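Alginate lyase (Chitinophaga sp. MD30, PDB 6KCW) probably cleaves alginate by beta-elimination, as a calcium-binding bacterial polysaccharide lyase of family 36. Local coordinates at residues T44-L49 and Y229-N234; D77-S82 and G160-V165. All blocks are in the same frame, centred on the assembly; numbering follows the deposited sequence.

Contact 1: residues T44-L49 and Y229-N234. With CA (calcium ion), chain C.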
ATOM      1  N   THR A  44      12.971  -9.015  -9.478  1.00 48.90           N
ATOM      2  CA  THR A  44      11.861  -8.302  -8.856  1.00 43.29           C
ATOM      3  C   THR A  44      11.068  -9.259  -7.982  1.00 43.79           C
ATOM      4  O   THR A  44      11.214 -10.480  -8.062  1.00 46.24           O
ATOM      5  CB  THR A  44      10.921  -7.670  -9.893  1.00 44.20           C
ATOM      6  OG1 THR A  44      10.026  -8.666 -10.406  1.00 38.79           O
ATOM      7  CG2 THR A  44      11.715  -7.068 -11.041  1.00 48.02           C
ATOM      8  N   LEU A  45      10.207  -8.688  -7.148  1.00 43.48           N
ATOM      9  CA  LEU A  45       9.343  -9.468  -6.270  1.00 41.00           C
ATOM     10  C   LEU A  45       7.972  -9.617  -6.917  1.00 40.41           C
ATOM     11  O   LEU A  45       7.247  -8.630  -7.094  1.00 40.75           O
ATOM     12  CB  LEU A  45       9.233  -8.806  -4.899  1.00 40.69           C
ATOM     13  CG  LEU A  45       8.225  -9.345  -3.886  1.00 45.48           C
ATOM     14  CD1 LEU A  45       8.285 -10.871  -3.747  1.00 42.33           C
ATOM     15  CD2 LEU A  45       8.475  -8.671  -2.548  1.00 43.76           C
ATOM     16  N   ARG A  46       7.615 -10.848  -7.257  1.00 44.58           N
ATOM     17  CA  ARG A  46       6.293 -11.158  -7.782  1.00 44.81           C
ATOM     18  C   ARG A  46       5.406 -11.663  -6.658  1.00 41.11           C
ATOM     19  O   ARG A  46       5.761 -12.624  -5.963  1.00 43.05           O
ATOM     20  CB  ARG A  46       6.362 -12.203  -8.888  1.00 43.78           C
ATOM     21  CG  ARG A  46       5.036 -12.446  -9.573  1.00 42.17           C
ATOM     22  CD  ARG A  46       5.151 -13.671 -10.467  1.00 42.02           C
ATOM     23  NE  ARG A  46       5.265 -14.891  -9.675  1.00 39.51           N
ATOM     24  CZ  ARG A  46       5.677 -16.060 -10.161  1.00 50.25           C
ATOM     25  NH1 ARG A  46       6.038 -16.175 -11.443  1.00 42.08           N
ATOM     26  NH2 ARG A  46       5.742 -17.121  -9.360  1.00 48.25           N
ATOM     27  N   VAL A  47       4.256 -11.021  -6.491  1.00 40.55           N
ATOM     28  CA  VAL A  47       3.224 -11.463  -5.564  1.00 40.44           C
ATOM     29  C   VAL A  47       2.081 -12.072  -6.366  1.00 39.70           C
ATOM     30  O   VAL A  47       1.693 -11.543  -7.415  1.00 39.64           O
ATOM     31  CB  VAL A  47       2.740 -10.299  -4.676  1.00 41.73           C
ATOM     32  CG1 VAL A  47       1.556 -10.734  -3.812  1.00 37.96           C
ATOM     33  CG2 VAL A  47       3.883  -9.802  -3.794  1.00 38.98           C
ATOM     34  N   THR A  48       1.540 -13.185  -5.878  1.00 38.34           N
ATOM     35  CA  THR A  48       0.440 -13.875  -6.543  1.00 44.17           C
ATOM     36  C   THR A  48      -0.891 -13.520  -5.891  1.00 45.58           C
ATOM     37  O   THR A  48      -1.024 -13.580  -4.663  1.00 47.41           O
ATOM     38  CB  THR A  48       0.622 -15.397  -6.504  1.00 43.00           C
ATOM     39  OG1 THR A  48       1.841 -15.759  -7.161  1.00 46.20           O
ATOM     40  CG2 THR A  48      -0.531 -16.080  -7.221  1.00 43.28           C
ATOM     41  N   LEU A  49      -1.876 -13.165  -6.711  1.00 44.20           N
ATOM     42  CA  LEU A  49      -3.270 -13.116  -6.286  1.00 43.45           C
ATOM     43  C   LEU A  49      -3.980 -14.331  -6.874  1.00 46.39           C
ATOM     44  O   LEU A  49      -4.114 -14.440  -8.100  1.00 45.81           O
ATOM     45  CB  LEU A  49      -3.955 -11.827  -6.731  1.00 44.88           C
ATOM     46  CG  LEU A  49      -3.321 -10.492  -6.325  1.00 44.76           C
ATOM     47  CD1 LEU A  49      -4.050  -9.336  -6.994  1.00 38.36           C
ATOM     48  CD2 LEU A  49      -3.308 -10.336  -4.818  1.00 41.58           C
ATOM     49  N   TYR A 229      -0.662 -11.723 -11.360  1.00 41.99           N
ATOM     50  CA  TYR A 229       0.637 -11.428 -10.779  1.00 43.97           C
ATOM     51  C   TYR A 229       0.912  -9.927 -10.791  1.00 44.96           C
ATOM     52  O   TYR A 229       0.475  -9.206 -11.695  1.00 43.76           O
ATOM     53  CB  TYR A 229       1.742 -12.198 -11.527  1.00 45.45           C
ATOM     54  CG  TYR A 229       1.478 -13.704 -11.577  1.00 47.92           C
ATOM     55  CD1 TYR A 229       1.924 -14.546 -10.564  1.00 43.73           C
ATOM     56  CD2 TYR A 229       0.765 -14.268 -12.633  1.00 49.61           C
ATOM     57  CE1 TYR A 229       1.681 -15.917 -10.607  1.00 48.99           C
ATOM     58  CE2 TYR A 229       0.506 -15.634 -12.682  1.00 51.43           C
ATOM     59  CZ  TYR A 229       0.963 -16.453 -11.669  1.00 51.53           C
ATOM     60  OH  TYR A 229       0.704 -17.805 -11.729  1.00 50.46           O
ATOM     61  N   ILE A 230       1.612  -9.464  -9.757  1.00 41.57           N
ATOM     62  CA  ILE A 230       2.072  -8.086  -9.642  1.00 42.39           C
ATOM     63  C   ILE A 230       3.544  -8.123  -9.252  1.00 41.57           C
ATOM     64  O   ILE A 230       3.958  -8.952  -8.432  1.00 41.98           O
ATOM     65  CB  ILE A 230       1.237  -7.295  -8.604  1.00 43.84           C
ATOM     66  CG1 ILE A 230      -0.234  -7.227  -9.029  1.00 41.34           C
ATOM     67  CG2 ILE A 230       1.802  -5.895  -8.384  1.00 37.62           C
ATOM     68  CD1 ILE A 230      -1.176  -6.909  -7.905  1.00 31.12           C
ATOM     69  N   TYR A 231       4.342  -7.243  -9.843  1.00 42.86           N
ATOM     70  CA  TYR A 231       5.778  -7.232  -9.609  1.00 40.57           C
ATOM     71  C   TYR A 231       6.201  -5.907  -8.988  1.00 40.71           C
ATOM     72  O   TYR A 231       5.885  -4.838  -9.518  1.00 36.08           O
ATOM     73  CB  TYR A 231       6.534  -7.460 -10.911  1.00 42.26           C
ATOM     74  CG  TYR A 231       6.139  -8.705 -11.682  1.00 44.44           C
ATOM     75  CD1 TYR A 231       5.043  -8.699 -12.538  1.00 46.11           C
ATOM     76  CD2 TYR A 231       6.879  -9.873 -11.578  1.00 42.28           C
ATOM     77  CE1 TYR A 231       4.697  -9.826 -13.261  1.00 44.25           C
ATOM     78  CE2 TYR A 231       6.539 -11.000 -12.299  1.00 40.75           C
ATOM     79  CZ  TYR A 231       5.451 -10.966 -13.134  1.00 41.40           C
ATOM     80  OH  TYR A 231       5.111 -12.082 -13.843  1.00 44.67           O
ATOM     81  N   TYR A 232       6.929  -5.983  -7.878  1.00 42.36           N
ATOM     82  CA  TYR A 232       7.510  -4.826  -7.215  1.00 37.67           C
ATOM     83  C   TYR A 232       9.034  -4.853  -7.327  1.00 39.94           C
ATOM     84  O   TYR A 232       9.653  -5.910  -7.493  1.00 40.60           O
ATOM     85  CB  TYR A 232       7.092  -4.780  -5.738  1.00 35.86           C
ATOM     86  CG  TYR A 232       5.591  -4.867  -5.521  1.00 42.94           C
ATOM     87  CD1 TYR A 232       4.774  -3.755  -5.711  1.00 41.13           C
ATOM     88  CD2 TYR A 232       4.989  -6.058  -5.119  1.00 35.79           C
ATOM     89  CE1 TYR A 232       3.404  -3.831  -5.510  1.00 38.41           C
ATOM     90  CE2 TYR A 232       3.629  -6.139  -4.932  1.00 40.63           C
ATOM     91  CZ  TYR A 232       2.841  -5.018  -5.126  1.00 37.86           C
ATOM     92  OH  TYR A 232       1.483  -5.086  -4.937  1.00 39.59           O
ATOM     93  N   ASP A 233       9.641  -3.671  -7.210  1.00 39.23           N
ATOM     94  CA  ASP A 233      11.090  -3.553  -7.284  1.00 39.61           C
ATOM     95  C   ASP A 233      11.532  -2.255  -6.620  1.00 41.45           C
ATOM     96  O   ASP A 233      10.761  -1.292  -6.511  1.00 39.54           O
ATOM     97  CB  ASP A 233      11.573  -3.586  -8.738  1.00 40.74           C
ATOM     98  CG  ASP A 233      12.998  -4.080  -8.871  1.00 43.08           C
ATOM     99  OD1 ASP A 233      13.716  -4.098  -7.845  1.00 41.55           O
ATOM    100  OD2 ASP A 233      13.390  -4.452 -10.002  1.00 38.30           O
ATOM    101  N   ASN A 234      12.790  -2.249  -6.169  1.00 39.63           N
ATOM    102  CA  ASN A 234      13.506  -1.020  -5.830  1.00 39.48           C
ATOM    103  C   ASN A 234      12.844  -0.258  -4.684  1.00 42.97           C
ATOM    104  O   ASN A 234      12.643   0.957  -4.757  1.00 46.72           O
ATOM    105  CB  ASN A 234      13.643  -0.127  -7.064  1.00 41.85           C
ATOM    106  CG  ASN A 234      14.459  -0.780  -8.164  1.00 39.02           C
ATOM    107  OD1 ASN A 234      15.539  -1.303  -7.912  1.00 40.35           O
ATOM    108  ND2 ASN A 234      13.939  -0.767  -9.385  1.00 35.81           N
TER
HETATM  109 CA    CA C 302      15.498  -5.543  -8.786  1.00 45.25          CA
HETATM  110  O   HOH W   1      16.366  -5.887 -10.699  1.00 30.00           O
HETATM  111  O   HOH W   2      16.659  -3.143  -8.946  1.00 35.68           O
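Arg-46 lays its aliphatic chain between the rings of Tyr-229 and Tyr-231, two side chains on the same face of an antiparallel pair in the larger sheet of this all-beta lyase, whose polysaccharide lyase 14 type domain belongs to the concanavalin clan. CG of Arg-46 lies 3.4 Å from CE2 of Tyr-231, while its CD comes within 3.3 Å of CD1 of Tyr-229. With CG anti to the backbone N (chi1 -173°) the chain runs out alongside both rings, then bends at chi3 so that CE1 of Tyr-229 lies over one face of the guanidinium, offset toward its rim, the two planes 49° apart. On the Tyr-229 side Thr-48 adds its OG1 near CE1.

Four backbone bonds join Leu-45 to Tyr-232 and Val-47 to Ile-230. The opposite face carries apolar packing: Val-47 CG2 meets the edge of the Tyr-232 ring in its plane, 3.8 Å from CE2, and CD1 of Leu-49 touches CD1 of Ile-230. The Tyr-232 hydroxyl is held by Thr-213 and Gly-93.

Where the pair ends, Asp-233 grips the calcium ion with both carboxylate oxygens, beside Asn-9, Asn-11, Gly-43 and two waters; its OD2, also 3.3 Å from CG2 of Thr-44, sits 2.7 Å from the metal.

Contact 2: residues D77-S82 and G160-V165; sequences DVRFHS and GTTYHV
Strands 77-80 and 162-165 run antiparallel, their axes 4.5 Å apart at closest and 148° between their directions. Val-78 and Tyr-163 form a hydrogen-bonded pair: the Tyr-163 N bond to Val-78 O is nearly straight, whereas Val-78 N reaches Tyr-163 O from a direction tilted off the carbonyl plane. Farther along, regular pairing gives way. A water accepts from Phe-80 N and Thr-161 N, bridging the separating chains, and Gly-160 N, at a residue of positive phi, closes on Phe-80 O at 2.8 Å.

Asp-77 and His-164 make the main polar side-chain link. ND1 of His-164 donates to OD1 of Asp-77 (2.7 Å), with OD1 close to the imidazole plane but the donor above the carboxylate plane; the two planes stand 66° apart. Asp-75 takes NE2 of the same ring, so both ring nitrogens are hydrogen-bonded to carboxylates, which fixes the rotation of the imidazole. OD2 of Asp-77 receives Asn-234 ND2. An alanine in place of Asp-77 would probably leave His-164 ND1 and Asn-234 ND2 without this acceptor, with the imidazole held at its Asp-75 side alone among the bonds described.

Arg-79 packs its CG 3.2 Å from Thr-161 O and its CD against Gly-160. On the other face, CG1 of Val-78 is set between backbone N and carbonyl carbon (chi1 53°), which brings it 3.7 Å from CG2 of Val-165.

Strand 228-241 flanks 71-80 on its other side, with Ile-230 and Tyr-232 against Val-78, while Phe-130 of strand 128-135 meets Tyr-163 edge to face.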
ATOM      1  N   ASP A  77       8.837   0.529  -7.368  1.00 37.69           N
ATOM      2  CA  ASP A  77       8.264   0.346  -8.687  1.00 38.97           C
ATOM      3  C   ASP A  77       7.268  -0.791  -8.634  1.00 37.67           C
ATOM      4  O   ASP A  77       7.409  -1.724  -7.839  1.00 37.92           O
ATOM      5  CB  ASP A  77       9.336   0.045  -9.738  1.00 39.75           C
ATOM      6  CG  ASP A  77      10.253   1.211  -9.955  1.00 42.15           C
ATOM      7  OD1 ASP A  77       9.737   2.348 -10.045  1.00 39.65           O
ATOM      8  OD2 ASP A  77      11.482   0.998 -10.010  1.00 44.47           O
ATOM      9  N   VAL A  78       6.259  -0.702  -9.481  1.00 36.14           N
ATOM     10  CA  VAL A  78       5.223  -1.717  -9.532  1.00 38.10           C
ATOM     11  C   VAL A  78       4.807  -1.890 -10.981  1.00 37.29           C
ATOM     12  O   VAL A  78       4.763  -0.922 -11.747  1.00 39.18           O
ATOM     13  CB  VAL A  78       4.029  -1.350  -8.627  1.00 38.71           C
ATOM     14  CG1 VAL A  78       3.525   0.045  -8.940  1.00 34.34           C
ATOM     15  CG2 VAL A  78       2.930  -2.387  -8.775  1.00 40.47           C
ATOM     16  N   ARG A  79       4.564  -3.141 -11.367  1.00 38.06           N
ATOM     17  CA  ARG A  79       4.162  -3.503 -12.716  1.00 40.77           C
ATOM     18  C   ARG A  79       3.117  -4.601 -12.618  1.00 42.17           C
ATOM     19  O   ARG A  79       3.326  -5.588 -11.905  1.00 40.25           O
ATOM     20  CB  ARG A  79       5.364  -3.990 -13.533  1.00 42.95           C
ATOM     21  CG  ARG A  79       5.217  -3.851 -15.042  1.00 46.56           C
ATOM     22  CD  ARG A  79       5.700  -5.108 -15.751  1.00 51.00           C
ATOM     23  NE  ARG A  79       6.883  -5.676 -15.115  1.00 49.71           N
ATOM     24  CZ  ARG A  79       7.163  -6.975 -15.107  1.00 49.64           C
ATOM     25  NH1 ARG A  79       6.327  -7.836 -15.688  1.00 48.93           N
ATOM     26  NH2 ARG A  79       8.260  -7.417 -14.501  1.00 46.40           N
ATOM     27  N   PHE A  80       1.993  -4.425 -13.305  1.00 41.36           N
ATOM     28  CA  PHE A  80       1.017  -5.499 -13.399  1.00 44.11           C
ATOM     29  C   PHE A  80       1.442  -6.457 -14.500  1.00 48.64           C
ATOM     30  O   PHE A  80       1.994  -6.044 -15.524  1.00 49.11           O
ATOM     31  CB  PHE A  80      -0.381  -4.955 -13.681  1.00 41.55           C
ATOM     32  CG  PHE A  80      -0.982  -4.230 -12.525  1.00 40.93           C
ATOM     33  CD1 PHE A  80      -0.768  -2.865 -12.358  1.00 35.41           C
ATOM     34  CD2 PHE A  80      -1.769  -4.909 -11.599  1.00 39.95           C
ATOM     35  CE1 PHE A  80      -1.318  -2.198 -11.286  1.00 37.41           C
ATOM     36  CE2 PHE A  80      -2.320  -4.253 -10.523  1.00 36.75           C
ATOM     37  CZ  PHE A  80      -2.103  -2.896 -10.364  1.00 39.63           C
ATOM     38  N   HIS A  81       1.197  -7.741 -14.271  1.00 44.96           N
ATOM     39  CA  HIS A  81       1.569  -8.770 -15.217  1.00 45.77           C
ATOM     40  C   HIS A  81       0.953  -8.497 -16.589  1.00 47.14           C
ATOM     41  O   HIS A  81       0.027  -7.700 -16.749  1.00 46.25           O
ATOM     42  CB  HIS A  81       1.129 -10.133 -14.694  1.00 45.78           C
ATOM     43  CG  HIS A  81       1.532 -11.278 -15.568  1.00 48.66           C
ATOM     44  ND1 HIS A  81       0.715 -11.780 -16.557  1.00 49.46           N
ATOM     45  CD2 HIS A  81       2.665 -12.019 -15.599  1.00 47.78           C
ATOM     46  CE1 HIS A  81       1.326 -12.786 -17.156  1.00 49.13           C
ATOM     47  NE2 HIS A  81       2.510 -12.950 -16.595  1.00 45.84           N
ATOM     48  N   SER A  82       1.483  -9.202 -17.588  1.00 49.73           N
ATOM     49  CA  SER A  82       1.088  -8.975 -18.973  1.00 54.56           C
ATOM     50  C   SER A  82      -0.394  -9.252 -19.188  1.00 51.92           C
ATOM     51  O   SER A  82      -1.086  -8.482 -19.865  1.00 52.00           O
ATOM     52  CB  SER A  82       1.937  -9.854 -19.896  1.00 56.67           C
ATOM     53  OG  SER A  82       1.836  -9.419 -21.238  1.00 65.78           O
ATOM     54  N   GLY A 160       1.683  -4.686 -17.895  1.00 50.12           N
ATOM     55  CA  GLY A 160       3.057  -4.793 -18.342  1.00 48.51           C
ATOM     56  C   GLY A 160       3.843  -3.504 -18.308  1.00 44.86           C
ATOM     57  O   GLY A 160       4.919  -3.437 -18.898  1.00 51.85           O
ATOM     58  N   THR A 161       3.352  -2.482 -17.614  1.00 48.81           N
ATOM     59  CA  THR A 161       3.976  -1.161 -17.581  1.00 46.47           C
ATOM     60  C   THR A 161       4.476  -0.863 -16.176  1.00 45.78           C
ATOM     61  O   THR A 161       3.713  -0.983 -15.210  1.00 46.18           O
ATOM     62  CB  THR A 161       2.977  -0.081 -17.987  1.00 46.46           C
ATOM     63  OG1 THR A 161       2.443  -0.379 -19.284  1.00 45.96           O
ATOM     64  CG2 THR A 161       3.658   1.292 -18.003  1.00 47.56           C
ATOM     65  N   THR A 162       5.740  -0.465 -16.050  1.00 42.77           N
ATOM     66  CA  THR A 162       6.278  -0.150 -14.734  1.00 41.77           C
ATOM     67  C   THR A 162       5.900   1.266 -14.325  1.00 45.29           C
ATOM     68  O   THR A 162       6.097   2.223 -15.084  1.00 40.55           O
ATOM     69  CB  THR A 162       7.795  -0.279 -14.685  1.00 46.96           C
ATOM     70  OG1 THR A 162       8.221  -1.460 -15.383  1.00 48.11           O
ATOM     71  CG2 THR A 162       8.230  -0.351 -13.222  1.00 42.86           C
ATOM     72  N   TYR A 163       5.374   1.392 -13.106  1.00 45.58           N
ATOM     73  CA  TYR A 163       4.996   2.673 -12.526  1.00 42.35           C
ATOM     74  C   TYR A 163       5.805   2.899 -11.258  1.00 41.97           C
ATOM     75  O   TYR A 163       5.780   2.062 -10.347  1.00 38.41           O
ATOM     76  CB  TYR A 163       3.499   2.702 -12.229  1.00 40.30           C
ATOM     77  CG  TYR A 163       2.654   2.652 -13.475  1.00 40.62           C
ATOM     78  CD1 TYR A 163       2.350   3.812 -14.193  1.00 40.27           C
ATOM     79  CD2 TYR A 163       2.172   1.451 -13.945  1.00 42.02           C
ATOM     80  CE1 TYR A 163       1.576   3.757 -15.346  1.00 42.42           C
ATOM     81  CE2 TYR A 163       1.403   1.385 -15.084  1.00 44.98           C
ATOM     82  CZ  TYR A 163       1.102   2.525 -15.780  1.00 43.95           C
ATOM     83  OH  TYR A 163       0.328   2.408 -16.913  1.00 46.89           O
ATOM     84  N   HIS A 164       6.544   4.010 -11.210  1.00 40.88           N
ATOM     85  CA  HIS A 164       7.220   4.382  -9.975  1.00 41.49           C
ATOM     86  C   HIS A 164       6.265   5.139  -9.067  1.00 40.56           C
ATOM     87  O   HIS A 164       5.580   6.068  -9.510  1.00 38.59           O
ATOM     88  CB  HIS A 164       8.455   5.240 -10.226  1.00 34.61           C
ATOM     89  CG  HIS A 164       9.264   5.464  -8.986  1.00 34.82           C
ATOM     90  ND1 HIS A 164      10.213   4.566  -8.546  1.00 35.64           N
ATOM     91  CD2 HIS A 164       9.231   6.454  -8.064  1.00 37.63           C
ATOM     92  CE1 HIS A 164      10.742   5.001  -7.418  1.00 35.47           C
ATOM     93  NE2 HIS A 164      10.163   6.145  -7.102  1.00 38.96           N
ATOM     94  N   VAL A 165       6.243   4.747  -7.792  1.00 42.16           N
ATOM     95  CA  VAL A 165       5.361   5.315  -6.781  1.00 36.02           C
ATOM     96  C   VAL A 165       6.221   5.926  -5.682  1.00 38.31           C
ATOM     97  O   VAL A 165       7.109   5.253  -5.136  1.00 38.36           O
ATOM     98  CB  VAL A 165       4.428   4.242  -6.198  1.00 40.60           C
ATOM     99  CG1 VAL A 165       3.315   4.871  -5.366  1.00 36.61           C
ATOM    100  CG2 VAL A 165       3.883   3.356  -7.310  1.00 40.11           C
TER
HETATM  101  O   HOH W   3       1.305  -2.575 -15.606  1.00 38.57           O

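From the N terminus, the chain enters contact 1 at 44-49, runs through strand 60-69 and reaches 77-82, the first half of contact 2. That contact closes at 160-165, after the strands from 89-92 to 128-135 have contributed to the second sheet. Contact 1 closes only at 229-234, so contact 2 is nested within its loop. Their centres lie about 9 Å apart, and strand 228-241 is next to 71-80, giving the order 44-49, 228-241, 71-80, 162-170 across one sheet. Probable backbone hydrogen bonds at Asp-233 with Asp-77 and at Tyr-231 with Arg-79 stitch the middle strands together, connecting the calcium-bearing side to the 162-170 side.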